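Local coordinates for protein erythromycin C-12 hydroxylase (Saccharopolyspora erythraea, PDB 2JJN) that hydroxylates the macrolactone ring of erythromycin D at C-12 to give erythromycin C, using a heme b cofactor, molecular oxygen and electrons from NADPH, at residues L31-T36 with H52-A57; W264-A267 with G272-P275; T314-A319 with A342-G347. The protein carries 2 engineered substitutions. All coordinates share one frame; numbering follows the deposited sequence. Where two conformers were deposited one is given.

Contact 1 (L31-T36 with H52-A57); sequences LDWLGT and HVFRHA. With SO4 (sulfate ion), chain E; SO4 (sulfate ion), chain G.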
loop_
_atom_site.group_PDB
_atom_site.type_symbol
_atom_site.label_atom_id
_atom_site.label_comp_id
_atom_site.label_asym_id
_atom_site.label_seq_id
_atom_site.Cartn_x
_atom_site.Cartn_y
_atom_site.Cartn_z
ATOM N N LEU A 31 -6.091 11.586 13.648
ATOM C CA LEU A 31 -7.141 12.215 12.854
ATOM C C LEU A 31 -7.527 13.579 13.382
ATOM O O LEU A 31 -7.724 14.520 12.608
ATOM C CB LEU A 31 -8.374 11.287 12.762
ATOM C CG LEU A 31 -8.091 10.021 11.950
ATOM C CD1 LEU A 31 -9.226 9.050 12.130
ATOM C CD2 LEU A 31 -7.856 10.306 10.465
ATOM N N ASP A 32 -7.633 13.698 14.710
ATOM C CA ASP A 32 -8.055 14.971 15.308
ATOM C C ASP A 32 -6.995 16.037 14.980
ATOM O O ASP A 32 -7.325 17.172 14.607
ATOM C CB ASP A 32 -8.202 14.780 16.825
ATOM C CG ASP A 32 -9.511 14.070 17.202
ATOM O OD1 ASP A 32 -10.400 13.932 16.330
ATOM O OD2 ASP A 32 -9.648 13.691 18.387
ATOM N N TRP A 33 -5.723 15.660 15.099
ATOM C CA TRP A 33 -4.624 16.577 14.792
ATOM C C TRP A 33 -4.631 16.998 13.331
ATOM O O TRP A 33 -4.473 18.181 13.010
ATOM C CB TRP A 33 -3.301 15.954 15.203
ATOM C CG TRP A 33 -2.090 16.822 15.025
ATOM C CD1 TRP A 33 -1.607 17.749 15.927
ATOM C CD2 TRP A 33 -1.183 16.805 13.924
ATOM N NE1 TRP A 33 -0.447 18.309 15.441
ATOM C CE2 TRP A 33 -0.174 17.772 14.209
ATOM C CE3 TRP A 33 -1.119 16.095 12.720
ATOM C CZ2 TRP A 33 0.892 18.034 13.330
ATOM C CZ3 TRP A 33 -0.041 16.381 11.813
ATOM C CH2 TRP A 33 0.955 17.322 12.159
ATOM N N LEU A 34 -4.760 16.028 12.439
ATOM C CA LEU A 34 -4.829 16.373 11.019
ATOM C C LEU A 34 -5.963 17.343 10.744
ATOM O O LEU A 34 -5.786 18.266 9.932
ATOM C CB LEU A 34 -5.056 15.100 10.209
ATOM C CG LEU A 34 -3.865 14.129 10.223
ATOM C CD1 LEU A 34 -4.253 12.785 9.537
ATOM C CD2 LEU A 34 -2.619 14.725 9.543
ATOM N N GLY A 35 -7.128 17.132 11.392
ATOM C CA GLY A 35 -8.255 18.068 11.283
ATOM C C GLY A 35 -7.854 19.480 11.681
ATOM O O GLY A 35 -8.122 20.464 10.969
ATOM N N THR A 36 -7.175 19.599 12.794
ATOM C CA THR A 36 -6.774 20.930 13.255
ATOM C C THR A 36 -5.783 21.572 12.285
ATOM O O THR A 36 -5.825 22.794 12.053
ATOM C CB THR A 36 -6.204 20.897 14.671
ATOM O OG1 THR A 36 -5.004 20.111 14.708
ATOM C CG2 THR A 36 -7.244 20.365 15.661
ATOM N N HIS A 52 4.801 19.170 5.290
ATOM C CA HIS A 52 3.656 18.285 5.298
ATOM C C HIS A 52 2.465 19.056 4.729
ATOM O O HIS A 52 2.219 20.217 5.125
ATOM C CB HIS A 52 3.321 17.937 6.752
ATOM C CG HIS A 52 4.392 17.134 7.400
ATOM N ND1 HIS A 52 4.339 15.754 7.488
ATOM C CD2 HIS A 52 5.559 17.519 7.971
ATOM C CE1 HIS A 52 5.447 15.324 8.091
ATOM N NE2 HIS A 52 6.189 16.373 8.409
ATOM N N VAL A 53 1.694 18.372 3.881
ATOM C CA VAL A 53 0.591 19.015 3.170
ATOM C C VAL A 53 -0.686 18.248 3.532
ATOM O O VAL A 53 -0.748 17.023 3.366
ATOM C CB VAL A 53 0.863 18.988 1.669
ATOM C CG1 VAL A 53 -0.354 19.499 0.914
ATOM C CG2 VAL A 53 2.080 19.908 1.412
ATOM N N PHE A 54 -1.692 18.975 4.048
ATOM C CA PHE A 54 -2.862 18.328 4.665
ATOM C C PHE A 54 -4.197 18.406 3.920
ATOM O O PHE A 54 -5.064 17.557 4.113
ATOM C CB PHE A 54 -3.084 18.872 6.092
ATOM C CG PHE A 54 -1.893 18.636 6.996
ATOM C CD1 PHE A 54 -1.109 19.699 7.427
ATOM C CD2 PHE A 54 -1.509 17.353 7.297
ATOM C CE1 PHE A 54 -0.013 19.480 8.261
ATOM C CE2 PHE A 54 -0.390 17.101 8.137
ATOM C CZ PHE A 54 0.368 18.191 8.616
ATOM N N ARG A 55 -4.386 19.421 3.102
ATOM C CA ARG A 55 -5.701 19.577 2.459
ATOM C C ARG A 55 -5.787 18.825 1.143
ATOM O O ARG A 55 -4.798 18.739 0.411
ATOM C CB ARG A 55 -5.964 21.063 2.188
ATOM C CG ARG A 55 -6.255 21.839 3.460
ATOM C CD ARG A 55 -6.546 23.293 3.133
ATOM N NE ARG A 55 -6.740 24.059 4.351
ATOM C CZ ARG A 55 -6.599 25.379 4.385
ATOM N NH1 ARG A 55 -6.251 26.036 3.257
ATOM N NH2 ARG A 55 -6.808 26.042 5.535
ATOM N N HIS A 56 -6.987 18.333 0.817
ATOM C CA HIS A 56 -7.144 17.495 -0.353
ATOM C C HIS A 56 -6.648 18.179 -1.637
ATOM O O HIS A 56 -5.883 17.609 -2.423
ATOM C CB HIS A 56 -8.633 17.158 -0.499
ATOM C CG HIS A 56 -8.935 16.251 -1.644
ATOM N ND1 HIS A 56 -9.263 16.739 -2.899
ATOM C CD2 HIS A 56 -9.040 14.901 -1.718
ATOM C CE1 HIS A 56 -9.516 15.720 -3.705
ATOM N NE2 HIS A 56 -9.387 14.599 -3.025
ATOM N N ALA A 57 -7.077 19.425 -1.880
ATOM C CA ALA A 57 -6.674 20.054 -3.115
ATOM C C ALA A 57 -5.159 20.218 -3.203
ATOM O O ALA A 57 -4.593 20.159 -4.284
ATOM C CB ALA A 57 -7.344 21.425 -3.244
HETATM S S SO4 E . -6.008 29.712 4.460
HETATM O O1 SO4 E . -6.613 28.836 5.469
HETATM O O2 SO4 E . -4.893 30.435 5.066
HETATM O O3 SO4 E . -7.008 30.652 3.957
HETATM O O4 SO4 E . -5.438 28.936 3.355
HETATM S S SO4 G . -10.750 11.207 -4.259
HETATM O O1 SO4 G . -10.285 10.009 -3.499
HETATM O O2 SO4 G . -9.750 12.274 -4.243
HETATM O O3 SO4 G . -12.006 11.791 -3.782
HETATM O O4 SO4 G . -10.894 10.923 -5.679
#
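L34, on helix 27-40, and F54, in the short turn that follows strand 51-53, mark where the two backbones pass nearest, their CA atoms 6.9 Å apart. No hydrogen bond joins the segments, and side chains bridge the gap. F54 points toward the helix and supplies about half of the buried surface. L34 reaches it with one branch: its CD2 methyl lies 3.5 Å from F54 CE2 and also touches CD2, the two side chains crossing at about a right angle. W33 brings both CZ3 and CH2 of its six-membered ring to F54 CZ, CH2 standing 3.7 Å from it. The ring planes are at 90°, but the approach is oblique rather than a regular T-shape. With chi1 at -176°, W33 swings CG beside its carbonyl carbon, which brings the indole over to F54. A branched leucine and two broad aromatics suit this place, filling an apolar layer between helix and sheet. The W315 ring also meets F54, its plane turned about 35° from it, and CE2 is covered by both L34 and W315.

The side chains that touch are apolar; the polar ends of R55 and H56 lie to one side, and F54 O is bonded by S318 OG. R55, at the N-cap position of helix 56-64, stretches away from the interface and grips one sulfate with two nearly straight bonds, NH1 to O4 (3.0 Å) and NH2 to O1 (2.8 Å), while its NE holds R38 O. H56 NE2 donates to O2 of a second sulfate at 2.6 Å, in the plane of the ring.

The chemistry implies that helix 27-40 is held over the end of strand 51-53 by dispersion and exclusion of water, whereas the basic residues beyond F54 can attract anions, the sulfates probably coming from the crystallisation liquor.

Contact 2 (W264-A267 with G272-P275); sequences WDAA and GRIP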
loop_
_atom_site.group_PDB
_atom_site.type_symbol
_atom_site.label_atom_id
_atom_site.label_comp_id
_atom_site.label_asym_id
_atom_site.label_seq_id
_atom_site.Cartn_x
_atom_site.Cartn_y
_atom_site.Cartn_z
ATOM N N TRP A 264 -22.034 -6.411 7.304
ATOM C CA TRP A 264 -21.783 -7.834 7.058
ATOM C C TRP A 264 -23.005 -8.508 6.430
ATOM O O TRP A 264 -22.874 -9.222 5.446
ATOM C CB TRP A 264 -21.428 -8.563 8.356
ATOM C CG TRP A 264 -20.134 -8.220 8.959
ATOM C CD1 TRP A 264 -19.946 -7.581 10.153
ATOM C CD2 TRP A 264 -18.818 -8.600 8.486
ATOM N NE1 TRP A 264 -18.584 -7.533 10.466
ATOM C CE2 TRP A 264 -17.878 -8.132 9.448
ATOM C CE3 TRP A 264 -18.351 -9.301 7.361
ATOM C CZ2 TRP A 264 -16.505 -8.333 9.332
ATOM C CZ3 TRP A 264 -16.941 -9.517 7.246
ATOM C CH2 TRP A 264 -16.050 -9.055 8.242
ATOM N N ASP A 265 -24.192 -8.311 7.027
ATOM C CA ASP A 265 -25.371 -8.967 6.474
ATOM C C ASP A 265 -25.740 -8.372 5.114
ATOM O O ASP A 265 -26.217 -9.092 4.220
ATOM C CB ASP A 265 -26.555 -8.858 7.448
ATOM C CG ASP A 265 -26.500 -9.896 8.568
ATOM O OD1 ASP A 265 -25.634 -10.811 8.576
ATOM O OD2 ASP A 265 -27.393 -9.828 9.447
ATOM N N ALA A 266 -25.504 -7.080 4.955
ATOM C CA ALA A 266 -25.824 -6.428 3.654
ATOM C C ALA A 266 -25.025 -7.051 2.511
ATOM O O ALA A 266 -25.545 -7.354 1.409
ATOM C CB ALA A 266 -25.595 -4.973 3.744
ATOM N N ALA A 267 -23.735 -7.297 2.782
ATOM C CA ALA A 267 -22.855 -7.868 1.762
ATOM C C ALA A 267 -23.134 -9.366 1.563
ATOM O O ALA A 267 -22.933 -9.895 0.464
ATOM C CB ALA A 267 -21.393 -7.666 2.188
ATOM N N GLY A 272 -22.480 -8.157 -4.403
ATOM C CA GLY A 272 -22.179 -7.081 -5.327
ATOM C C GLY A 272 -21.832 -5.781 -4.624
ATOM O O GLY A 272 -21.326 -4.871 -5.252
ATOM N N ARG A 273 -22.194 -5.701 -3.338
ATOM C CA ARG A 273 -21.887 -4.535 -2.481
ATOM C C ARG A 273 -20.401 -4.511 -2.072
ATOM O O ARG A 273 -19.909 -3.486 -1.585
ATOM C CB ARG A 273 -22.743 -4.586 -1.202
ATOM C CG ARG A 273 -24.239 -4.237 -1.472
ATOM C CD ARG A 273 -25.205 -4.752 -0.391
ATOM N NE ARG A 273 -26.570 -4.415 -0.795
ATOM C CZ ARG A 273 -27.713 -4.979 -0.376
ATOM N NH1 ARG A 273 -27.768 -5.998 0.504
ATOM N NH2 ARG A 273 -28.850 -4.505 -0.879
ATOM N N ILE A 274 -19.680 -5.613 -2.291
ATOM C CA ILE A 274 -18.320 -5.684 -1.771
ATOM C C ILE A 274 -17.301 -4.696 -2.390
ATOM O O ILE A 274 -16.543 -4.053 -1.650
ATOM C CB ILE A 274 -17.853 -7.134 -1.750
ATOM C CG1 ILE A 274 -18.637 -7.869 -0.661
ATOM C CG2 ILE A 274 -16.342 -7.286 -1.615
ATOM C CD1 ILE A 274 -18.431 -9.392 -0.637
ATOM N N PRO A 275 -17.254 -4.574 -3.735
ATOM C CA PRO A 275 -16.342 -3.567 -4.283
ATOM C C PRO A 275 -16.493 -2.183 -3.639
ATOM O O PRO A 275 -15.459 -1.498 -3.403
ATOM C CB PRO A 275 -16.699 -3.570 -5.786
ATOM C CG PRO A 275 -17.093 -5.010 -5.993
ATOM C CD PRO A 275 -17.943 -5.332 -4.809
#
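R273 lays its extended side chain alongside A266, with CD and the guanidinium passing the alanine's carbonyl. In the conformer described, NH1 donates to A266 O at 2.8 Å in an almost straight bond (168°). The oxygen sits close to the guanidinium plane, though the donor is tilted 23° from the plane of the carbonyl. Chi1 of -73° sets CG beside the backbone N, and the straight run from CG to NE then carries the charge to the preceding helix. NH1 also forms a salt bridge with E269, so one nitrogen serves two acceptors near the C-terminal end of helix 262-269, where a positive charge probably interacts well with the helix dipole.

Deeper in, the polar bond gives way to a small apolar pair. A267 CB meets I274 CG1 at 4.0 Å, and both residues also touch helix 356-374, A267 through I371 and I274 through E368. Alanine's single methyl keeps the helices close, and the longer CG1 arm of isoleucine reaches it.

What results is a short connection between two consecutive helices, corresponding by position to the J and K helices of the cytochrome P450 fold.

Contact 3 (T314-A319 with A342-G347); sequences TWVLSA and AQLSFG. Engineered in segment 342-347: L344 (natural residue Phe). With HEM (protoporphyrin IX containing Fe), chain B; SO4 (sulfate ion), chain G.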
loop_
_atom_site.group_PDB
_atom_site.type_symbol
_atom_site.label_atom_id
_atom_site.label_comp_id
_atom_site.label_asym_id
_atom_site.label_seq_id
_atom_site.Cartn_x
_atom_site.Cartn_y
_atom_site.Cartn_z
ATOM N N THR A 314 2.867 14.268 1.575
ATOM C CA THR A 314 1.450 14.536 1.235
ATOM C C THR A 314 0.564 13.571 1.988
ATOM O O THR A 314 0.695 12.373 1.791
ATOM C CB THR A 314 1.131 14.349 -0.255
ATOM O OG1 THR A 314 1.513 13.047 -0.707
ATOM C CG2 THR A 314 1.839 15.398 -1.146
ATOM N N TRP A 315 -0.297 14.091 2.848
ATOM C CA TRP A 315 -1.099 13.268 3.755
ATOM C C TRP A 315 -2.408 12.867 3.090
ATOM O O TRP A 315 -3.452 13.533 3.192
ATOM C CB TRP A 315 -1.333 14.016 5.059
ATOM C CG TRP A 315 -0.173 13.951 5.999
ATOM C CD1 TRP A 315 0.875 14.785 6.024
ATOM C CD2 TRP A 315 0.019 12.985 7.038
ATOM N NE1 TRP A 315 1.759 14.414 7.069
ATOM C CE2 TRP A 315 1.242 13.304 7.693
ATOM C CE3 TRP A 315 -0.706 11.849 7.449
ATOM C CZ2 TRP A 315 1.747 12.542 8.760
ATOM C CZ3 TRP A 315 -0.221 11.106 8.522
ATOM C CH2 TRP A 315 0.994 11.451 9.163
ATOM N N VAL A 316 -2.340 11.741 2.369
ATOM C CA VAL A 316 -3.558 11.194 1.749
ATOM C C VAL A 316 -4.651 10.928 2.816
ATOM O O VAL A 316 -5.838 11.119 2.573
ATOM C CB VAL A 316 -3.216 9.961 0.898
ATOM C CG1 VAL A 316 -4.436 9.074 0.674
ATOM C CG2 VAL A 316 -2.662 10.474 -0.463
ATOM N N LEU A 317 -4.252 10.481 4.004
ATOM C CA LEU A 317 -5.231 10.241 5.071
ATOM C C LEU A 317 -5.979 11.513 5.392
ATOM O O LEU A 317 -7.208 11.469 5.566
ATOM C CB LEU A 317 -4.517 9.731 6.310
ATOM C CG LEU A 317 -5.417 9.594 7.543
ATOM C CD1 LEU A 317 -6.572 8.566 7.270
ATOM C CD2 LEU A 317 -4.573 9.148 8.730
ATOM N N SER A 318 -5.265 12.640 5.491
ATOM C CA SER A 318 -5.954 13.899 5.788
ATOM C C SER A 318 -6.836 14.335 4.612
ATOM O O SER A 318 -7.987 14.767 4.802
ATOM C CB SER A 318 -4.876 14.931 6.062
ATOM O OG SER A 318 -5.450 16.213 6.388
ATOM N N ALA A 319 -6.304 14.241 3.395
ATOM C CA ALA A 319 -7.100 14.566 2.183
ATOM C C ALA A 319 -8.365 13.774 2.150
ATOM O O ALA A 319 -9.429 14.301 1.780
ATOM C CB ALA A 319 -6.265 14.278 0.913
ATOM N N ALA A 342 -12.023 9.050 -8.574
ATOM C CA ALA A 342 -10.690 8.414 -8.516
ATOM C C ALA A 342 -10.240 8.242 -7.073
ATOM O O ALA A 342 -10.468 9.082 -6.190
ATOM C CB ALA A 342 -9.587 9.132 -9.367
ATOM N N GLN A 343 -9.511 7.178 -6.874
ATOM C CA GLN A 343 -9.198 6.715 -5.538
ATOM C C GLN A 343 -7.823 7.216 -5.096
ATOM O O GLN A 343 -6.776 6.636 -5.455
ATOM C CB GLN A 343 -9.216 5.189 -5.600
ATOM C CG GLN A 343 -8.864 4.506 -4.278
ATOM C CD GLN A 343 -9.665 4.993 -3.128
ATOM O OE1 GLN A 343 -9.225 5.890 -2.388
ATOM N NE2 GLN A 343 -10.864 4.428 -2.950
ATOM N N LEU A 344 -7.828 8.295 -4.279
ATOM C CA LEU A 344 -6.558 8.945 -3.905
ATOM C C LEU A 344 -5.665 8.036 -3.082
ATOM O O LEU A 344 -4.442 8.265 -2.953
ATOM C CB LEU A 344 -6.885 10.251 -3.123
ATOM C CG LEU A 344 -5.659 11.077 -2.745
ATOM C CD1 LEU A 344 -4.866 11.576 -3.929
ATOM C CD2 LEU A 344 -6.056 12.352 -1.955
ATOM N N SER A 345 -6.279 7.011 -2.482
ATOM C CA SER A 345 -5.438 6.078 -1.711
ATOM C C SER A 345 -4.514 5.250 -2.594
ATOM O O SER A 345 -3.586 4.603 -2.096
ATOM C CB SER A 345 -6.306 5.194 -0.840
ATOM O OG SER A 345 -7.052 6.002 0.029
ATOM N N PHE A 346 -4.741 5.320 -3.902
ATOM C CA PHE A 346 -3.799 4.728 -4.881
ATOM C C PHE A 346 -2.908 5.779 -5.546
ATOM O O PHE A 346 -2.137 5.438 -6.440
ATOM C CB PHE A 346 -4.560 3.995 -5.997
ATOM C CG PHE A 346 -5.153 2.676 -5.589
ATOM C CD1 PHE A 346 -6.503 2.416 -5.776
ATOM C CD2 PHE A 346 -4.362 1.686 -4.980
ATOM C CE1 PHE A 346 -7.076 1.175 -5.379
ATOM C CE2 PHE A 346 -4.930 0.445 -4.591
ATOM C CZ PHE A 346 -6.285 0.209 -4.786
ATOM N N GLY A 347 -2.957 7.008 -5.056
ATOM C CA GLY A 347 -2.101 8.080 -5.587
ATOM C C GLY A 347 -2.869 8.982 -6.512
ATOM O O GLY A 347 -4.105 9.012 -6.486
HETATM C CHA HEM B . 2.189 3.017 -6.555
HETATM C CHB HEM B . -0.989 2.441 -2.897
HETATM C CHC HEM B . -1.354 -2.265 -3.997
HETATM C CHD HEM B . 2.386 -1.851 -7.080
HETATM C C1A HEM B . 1.303 3.238 -5.520
HETATM C C2A HEM B . 1.035 4.553 -4.926
HETATM C C3A HEM B . 0.177 4.393 -3.914
HETATM C C4A HEM B . -0.132 2.981 -3.815
HETATM C CMA HEM B . -0.375 5.487 -2.973
HETATM C CAA HEM B . 1.619 5.891 -5.413
HETATM C CBA HEM B . 3.008 6.135 -4.850
HETATM C CGA HEM B . 3.494 7.564 -5.104
HETATM O O1A HEM B . 2.756 8.370 -5.737
HETATM O O2A HEM B . 4.662 7.847 -4.690
HETATM C C1B HEM B . -1.372 1.099 -2.891
HETATM C C2B HEM B . -2.389 0.534 -2.040
HETATM C C3B HEM B . -2.500 -0.778 -2.350
HETATM C C4B HEM B . -1.531 -1.030 -3.410
HETATM C CMB HEM B . -3.133 1.418 -1.016
HETATM C CAB HEM B . -3.385 -1.891 -1.756
HETATM C CBB HEM B . -4.575 -1.611 -1.332
HETATM C C1C HEM B . -0.374 -2.559 -4.921
HETATM C C2C HEM B . -0.132 -3.876 -5.489
HETATM C C3C HEM B . 0.907 -3.762 -6.343
HETATM C C4C HEM B . 1.340 -2.363 -6.351
HETATM C CMC HEM B . -0.979 -5.121 -5.114
HETATM C CAC HEM B . 1.610 -4.848 -7.180
HETATM C CBC HEM B . 0.954 -5.834 -7.790
HETATM C C1D HEM B . 2.654 -0.518 -7.170
HETATM C C2D HEM B . 3.704 0.004 -7.984
HETATM C C3D HEM B . 3.634 1.490 -7.843
HETATM C C4D HEM B . 2.551 1.747 -6.940
HETATM C CMD HEM B . 4.720 -0.801 -8.848
HETATM C CAD HEM B . 4.546 2.546 -8.493
HETATM C CBD HEM B . 3.950 3.059 -9.818
HETATM C CGD HEM B . 4.796 4.166 -10.367
HETATM O O1D HEM B . 5.659 4.711 -9.658
HETATM O O2D HEM B . 4.591 4.502 -11.553
HETATM N NA HEM B . 0.542 2.282 -4.825
HETATM N NB HEM B . -0.815 0.116 -3.704
HETATM N NC HEM B . 0.559 -1.694 -5.461
HETATM N ND HEM B . 1.974 0.552 -6.554
HETATM FE FE HEM B . 0.445 0.350 -5.233
HETATM S S SO4 G . -10.750 11.207 -4.259
HETATM O O1 SO4 G . -10.285 10.009 -3.499
HETATM O O2 SO4 G . -9.750 12.274 -4.243
HETATM O O3 SO4 G . -12.006 11.791 -3.782
HETATM O O4 SO4 G . -10.894 10.923 -5.679
HETATM O O HOH W 1 1.950 0.100 -3.626
#
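In the conformer described, V316 slides past L344 in the opposite direction, V316 CG2 lying 3.8 Å from L344 CG, while V316 CG1 rests 3.7 Å from L344 O. L344, an engineered residue (Phe in the natural protein), also presses its CD2 methyl on A319 CB at 3.5 Å, a tight carbon contact. With chi1 at -176°, CG of L344 stands beside the carbonyl carbon, which directs the CD2 branch at A319. V316 CG1 borders S345 as well, at CA and OG. Small alanine and branched valine allow the 3-10 turn at 344-346 to settle close on helix 316-320.

That turn opens the P450 heme-binding loop, whose signature, beginning at F346, runs on to C353, the axial ligand of iron. F346 turns away from helix 316-320 and brings its ring edge to the heme, CE2 3.5 Å from C3B; its backbone bonds with that of C353. G347 follows with backbone angles at which a CB would strike the preceding carbonyl, and it packs against the heme methyl CMA.

Further out, L344 N donates to O1 of a sulfate at 3.1 Å, an ion that H56 also holds. Q343 OE1 accepts S345 N at 3.2 Å on an in-plane lone pair, and Q343 NE2 is held by E279. S345 OG is satisfied by L282 O and N320 ND2, which ties the loop to both helix 274-284 and the end of helix 316-320.

Along the chain the three contacts follow in series. Contacts 1 and 3 are neighbours, their centres about 11 Å apart: strands 51-53 and 311-315 lie side by side and parallel in the five-stranded sheet. H52 ND1 bonds to W315 NE1, and one sulfate bridges H56 NE2 and L344 N, so the helix 27-40 layer is coupled through strand 311-315 and helix 316-320 to the heme-binding loop. Contact 2 stands apart, its centre about 30 Å from that of contact 1 and 24 Å from that of contact 3. Of the three, contact 3 is the one that lies on the heme; helix 274-284 links contact 2 to its loop, which E279 and L282 meet.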